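Local coordinates for protein nicotinate-nucleotide pyrophosphorylase (Francisella tularensis subsp. tularensis, PDB 3TQV) that probably catalyses formation of nicotinate ribonucleotide, carbon dioxide and diphosphate from quinolinate and phosphoribosyl diphosphate on the pathway to NAD(+), at residues Thr46-Ile51 / Leu281-Gln286; Cys50-Glu55 / Ala91-Leu96. One frame throughout, in Å; residues are numbered along the deposited sequence.

Contact 1: residues Thr46-Ile51 / Leu281-Gln286; sequences TTAFCI and LSLQVQ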
# COMPACT_ATOMS: atom_id res chain seq x y z
N THR B 46 -6.62 25.96 -18.35
CA THR B 46 -5.87 25.24 -19.35
C THR B 46 -6.41 23.83 -19.53
O THR B 46 -7.57 23.55 -19.25
CB THR B 46 -4.38 25.20 -19.02
OG1 THR B 46 -3.69 24.52 -20.07
CG2 THR B 46 -4.12 24.48 -17.71
N THR B 47 -5.54 22.95 -19.98
CA THR B 47 -5.93 21.64 -20.43
C THR B 47 -4.88 20.65 -19.95
O THR B 47 -3.77 21.04 -19.62
CB THR B 47 -5.98 21.63 -21.98
OG1 THR B 47 -7.24 21.12 -22.45
CG2 THR B 47 -4.79 20.84 -22.57
N ALA B 48 -5.23 19.38 -19.90
CA ALA B 48 -4.25 18.37 -19.50
C ALA B 48 -4.74 16.97 -19.82
O ALA B 48 -5.89 16.77 -20.20
CB ALA B 48 -3.92 18.50 -18.02
N PHE B 49 -3.87 15.98 -19.64
CA PHE B 49 -4.28 14.61 -19.86
C PHE B 49 -3.33 13.65 -19.18
O PHE B 49 -2.18 13.97 -18.93
CB PHE B 49 -4.40 14.32 -21.36
CG PHE B 49 -3.09 14.41 -22.11
CD1 PHE B 49 -2.22 13.32 -22.16
CD2 PHE B 49 -2.74 15.57 -22.78
CE1 PHE B 49 -1.03 13.39 -22.86
CE2 PHE B 49 -1.54 15.66 -23.48
CZ PHE B 49 -0.69 14.57 -23.52
N CYS B 50 -3.83 12.46 -18.87
CA CYS B 50 -3.05 11.50 -18.09
C CYS B 50 -2.73 10.25 -18.89
O CYS B 50 -3.62 9.64 -19.48
CB CYS B 50 -3.84 11.14 -16.82
SG CYS B 50 -3.13 9.78 -15.86
N ILE B 51 -1.46 9.85 -18.92
CA ILE B 51 -1.10 8.61 -19.60
C ILE B 51 -0.64 7.54 -18.65
O ILE B 51 -0.10 7.83 -17.59
CB ILE B 51 0.08 8.80 -20.56
CG1 ILE B 51 0.90 10.02 -20.15
CG2 ILE B 51 -0.40 8.89 -21.99
CD1 ILE B 51 2.25 10.03 -20.81
N LEU B 281 2.35 6.37 -14.14
CA LEU B 281 1.41 7.31 -14.72
C LEU B 281 2.13 8.61 -14.93
O LEU B 281 3.22 8.80 -14.43
CB LEU B 281 0.24 7.54 -13.76
CG LEU B 281 -0.58 6.30 -13.45
CD1 LEU B 281 -1.81 6.67 -12.65
CD2 LEU B 281 -0.94 5.60 -14.75
N SER B 282 1.50 9.51 -15.67
CA SER B 282 2.02 10.86 -15.82
C SER B 282 0.86 11.81 -16.18
O SER B 282 0.01 11.49 -17.00
CB SER B 282 3.13 10.86 -16.87
OG SER B 282 3.64 12.17 -17.06
N LEU B 283 0.80 12.97 -15.54
CA LEU B 283 -0.15 13.98 -15.96
C LEU B 283 0.55 15.01 -16.87
O LEU B 283 1.46 15.71 -16.44
CB LEU B 283 -0.78 14.69 -14.76
CG LEU B 283 -1.89 15.70 -15.09
CD1 LEU B 283 -3.14 14.98 -15.51
CD2 LEU B 283 -2.19 16.60 -13.90
N GLN B 284 0.15 15.08 -18.12
CA GLN B 284 0.71 16.09 -19.00
C GLN B 284 -0.19 17.34 -18.99
O GLN B 284 -1.35 17.30 -19.43
CB GLN B 284 0.95 15.54 -20.42
CG GLN B 284 1.87 14.31 -20.47
CD GLN B 284 3.32 14.64 -20.11
OE1 GLN B 284 3.90 15.59 -20.63
NE2 GLN B 284 3.91 13.85 -19.21
N VAL B 285 0.35 18.42 -18.45
CA VAL B 285 -0.40 19.66 -18.27
C VAL B 285 -0.01 20.72 -19.30
O VAL B 285 1.02 21.37 -19.16
CB VAL B 285 -0.18 20.23 -16.84
CG1 VAL B 285 -0.86 21.58 -16.68
CG2 VAL B 285 -0.71 19.27 -15.81
N GLN B 286 -0.86 20.86 -20.32
CA GLN B 286 -0.77 21.96 -21.28
C GLN B 286 -1.60 21.73 -22.54
O GLN B 286 -1.22 20.93 -23.39
CB GLN B 286 0.67 22.30 -21.65
CG GLN B 286 1.17 23.58 -21.02
CD GLN B 286 0.19 24.72 -21.20
OE1 GLN B 286 -1.02 24.56 -21.01
NE2 GLN B 286 0.70 25.88 -21.61

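Contact 2: residues Cys50-Glu55 / Ala91-Leu96; sequences CITREE and ARIFEL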
# COMPACT_ATOMS: atom_id res chain seq x y z
N CYS B 50 -3.83 12.46 -18.87
CA CYS B 50 -3.05 11.50 -18.09
C CYS B 50 -2.73 10.25 -18.89
O CYS B 50 -3.62 9.64 -19.48
CB CYS B 50 -3.84 11.14 -16.82
SG CYS B 50 -3.13 9.78 -15.86
N ILE B 51 -1.46 9.85 -18.92
CA ILE B 51 -1.10 8.61 -19.60
C ILE B 51 -0.64 7.54 -18.65
O ILE B 51 -0.10 7.83 -17.59
CB ILE B 51 0.08 8.80 -20.56
CG1 ILE B 51 0.90 10.02 -20.15
CG2 ILE B 51 -0.40 8.89 -21.99
CD1 ILE B 51 2.25 10.03 -20.81
N THR B 52 -0.83 6.29 -19.06
CA THR B 52 -0.07 5.18 -18.51
C THR B 52 1.22 5.07 -19.32
O THR B 52 1.26 5.45 -20.49
CB THR B 52 -0.77 3.85 -18.68
OG1 THR B 52 -2.18 4.03 -18.70
CG2 THR B 52 -0.40 2.94 -17.54
N ARG B 53 2.27 4.56 -18.71
CA ARG B 53 3.46 4.26 -19.48
C ARG B 53 3.53 2.74 -19.69
O ARG B 53 4.49 2.22 -20.26
CB ARG B 53 4.71 4.78 -18.78
CG ARG B 53 4.66 6.24 -18.36
CD ARG B 53 4.98 7.18 -19.53
NE ARG B 53 5.43 8.49 -19.05
CZ ARG B 53 5.55 9.58 -19.80
NH1 ARG B 53 5.24 9.55 -21.09
NH2 ARG B 53 5.97 10.72 -19.26
N GLU B 54 2.51 2.03 -19.22
CA GLU B 54 2.52 0.57 -19.27
C GLU B 54 1.12 0.02 -19.29
O GLU B 54 0.19 0.69 -18.88
CB GLU B 54 3.30 0.01 -18.08
CG GLU B 54 2.93 0.67 -16.76
CD GLU B 54 3.56 -0.01 -15.55
OE1 GLU B 54 4.17 0.72 -14.72
OE2 GLU B 54 3.42 -1.25 -15.43
N GLU B 55 0.96 -1.19 -19.80
CA GLU B 55 -0.36 -1.81 -19.87
C GLU B 55 -0.89 -1.99 -18.46
O GLU B 55 -0.12 -2.26 -17.53
CB GLU B 55 -0.28 -3.15 -20.59
CG GLU B 55 -1.61 -3.81 -20.93
CD GLU B 55 -1.41 -5.09 -21.74
OE1 GLU B 55 -1.70 -6.18 -21.22
OE2 GLU B 55 -0.95 -4.98 -22.89
N ALA B 91 -1.52 4.97 -23.49
CA ALA B 91 -2.84 5.49 -23.84
C ALA B 91 -3.28 6.54 -22.83
O ALA B 91 -2.86 6.51 -21.66
CB ALA B 91 -3.85 4.37 -23.91
N ARG B 92 -4.13 7.46 -23.28
CA ARG B 92 -4.66 8.50 -22.42
C ARG B 92 -5.87 7.96 -21.69
O ARG B 92 -6.82 7.50 -22.33
CB ARG B 92 -5.07 9.72 -23.24
CG ARG B 92 -3.96 10.47 -23.97
CD ARG B 92 -4.52 11.77 -24.53
NE ARG B 92 -3.56 12.52 -25.33
CZ ARG B 92 -3.80 13.74 -25.81
NH1 ARG B 92 -4.95 14.34 -25.55
NH2 ARG B 92 -2.88 14.37 -26.53
N ILE B 93 -5.87 8.02 -20.36
CA ILE B 93 -7.02 7.51 -19.61
C ILE B 93 -8.09 8.57 -19.36
O ILE B 93 -9.29 8.27 -19.38
CB ILE B 93 -6.61 6.80 -18.31
CG1 ILE B 93 -5.67 7.68 -17.48
CG2 ILE B 93 -5.91 5.49 -18.63
CD1 ILE B 93 -4.91 6.91 -16.43
N PHE B 94 -7.68 9.81 -19.15
CA PHE B 94 -8.67 10.87 -18.99
C PHE B 94 -8.11 12.19 -19.44
O PHE B 94 -6.91 12.32 -19.62
CB PHE B 94 -9.19 10.94 -17.55
CG PHE B 94 -8.16 11.38 -16.53
CD1 PHE B 94 -7.93 12.74 -16.30
CD2 PHE B 94 -7.43 10.44 -15.82
CE1 PHE B 94 -6.98 13.15 -15.37
CE2 PHE B 94 -6.48 10.84 -14.90
CZ PHE B 94 -6.24 12.20 -14.67
N GLU B 95 -8.98 13.16 -19.64
CA GLU B 95 -8.56 14.50 -20.03
C GLU B 95 -9.15 15.52 -19.08
O GLU B 95 -10.24 15.34 -18.53
CB GLU B 95 -8.96 14.82 -21.46
CG GLU B 95 -8.11 14.10 -22.49
CD GLU B 95 -8.68 14.18 -23.89
OE1 GLU B 95 -9.89 14.45 -24.03
OE2 GLU B 95 -7.90 13.98 -24.86
N LEU B 96 -8.39 16.59 -18.87
CA LEU B 96 -8.81 17.62 -17.95
C LEU B 96 -8.89 18.95 -18.69
O LEU B 96 -8.10 19.23 -19.60
CB LEU B 96 -7.84 17.73 -16.76
CG LEU B 96 -7.66 16.58 -15.75
CD1 LEU B 96 -6.63 16.97 -14.70
CD2 LEU B 96 -8.95 16.17 -15.05

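Contact 1: residues Thr46-Ile51 / Leu281-Gln286
Phe49 and Gln284 form an antiparallel hydrogen-bonded pair, with Phe49 N 2.9 Å from Gln284 O and Gln284 N 2.7 Å from Phe49 O. Two residues along, Ile51 and Ser282 repeat the pattern: Ile51 N reaches Ser282 O at 2.9 Å and Ser282 N reaches Ile51 O at 3.0 Å.

On the face carrying Phe49, Ile51, Ser282 and Gln284, apolar and polar groups mix. With chi1 at 64°, Phe49 turns its ring over the neighbouring strand, and Gln284 CB makes a CH-pi contact 3.9 Å from the ring centroid. Gln284 then bends at chi2, bringing NE2 2.7 Å from Ser282 OG in a hydrogen bond; its methylene base thus serves the ring and its amide the hydroxyl.

The other face suits small and aliphatic residues: Leu283 CD1 lies 4.1 Å from Cys50 CB, and Leu281 and Leu283 reach helix 100-130. Toward the chain end, Thr46 OG1 donates to Gln286 OE1 at 2.8 Å.

Main-chain bonds therefore set the register by which the C-terminal strand joins the N-terminal domain's sheet, while the side chains distinguish its mixed face from its apolar one.

Contact 2: residues Cys50-Glu55 / Ala91-Leu96
Cys50 faces two consecutive residues, Ile93 and Phe94, and its backbone bonds to both. Ile93 N donates to Cys50 O at 2.9 Å, and Cys50 N to Phe94 O at 3.2 Å. Two residues opposite one between successive bonds of an antiparallel pair make a beta bulge, here of the classic kind: Ile93 takes helix-like backbone angles (phi -90°, psi -35°), whereas Phe94 remains extended. Beyond the bulge Ile51 and Arg92 form a non-hydrogen-bonded pair, and Thr52 N makes a weak 3.3 Å bond to Ala91 O.

Apolar contacts gather on the side of Cys50. Its CB sits over one face of the Phe94 ring, offset toward the rim and 3.6 Å from the centroid, in a CH-pi contact. With SG anti to the backbone N (chi1 171°), the sulfur approaches the same ring obliquely, 4.5 Å from the centroid, and also meets Ile93 CD1. A small, polarisable side chain suits a place where it must meet a flat ring and a branched aliphatic chain at once. Trp79 and Ile77 of the next strand also touch Phe94, extending the apolar layer across the sheet. Further along, the hydroxyl of Thr52 merely packs against a methyl, OG1 lying 4.0 Å from Ile93 CG2, and the two side chains cross at about a right angle.

Charge is kept to the other side. Arg92, extended from CG to NE, sends NH1 to Glu95 OE2 at 3.1 Å in a salt bridge whose hydrogen bond is weak, suiting two long charged residues on the partly exposed side of the strand.

The bulge thus lets the ends of the Ile93 and Phe94 side chains both reach the cysteine, which ordinary alternation along the strand would prevent. Main-chain bonds and the apolar contacts on Cys50 together join these strands near the end of strand 45-52.

Contacts 1 and 2 lie on the two edges of strand 45-52, share Cys50 and Ile51, and have centres about 8 Å apart. Phe49 ties them together: Gln284 CB lies over one face of its ring, while Arg92 approaches the opposite face in a cation-pi contact, its NE 3.5 Å from Phe49 CD1. Ala48 O and Leu96 N, 2.8 Å apart, probably add a hydrogen bond. Together the contacts place strand 281-285 as an outermost strand, within this chain, of the four-stranded sheet. Both are remote from the predicted substrate residues of their own chain; at the far end of contact 1, Val285 O accepts a hydrogen bond from Asn177 ND2 of the second subunit.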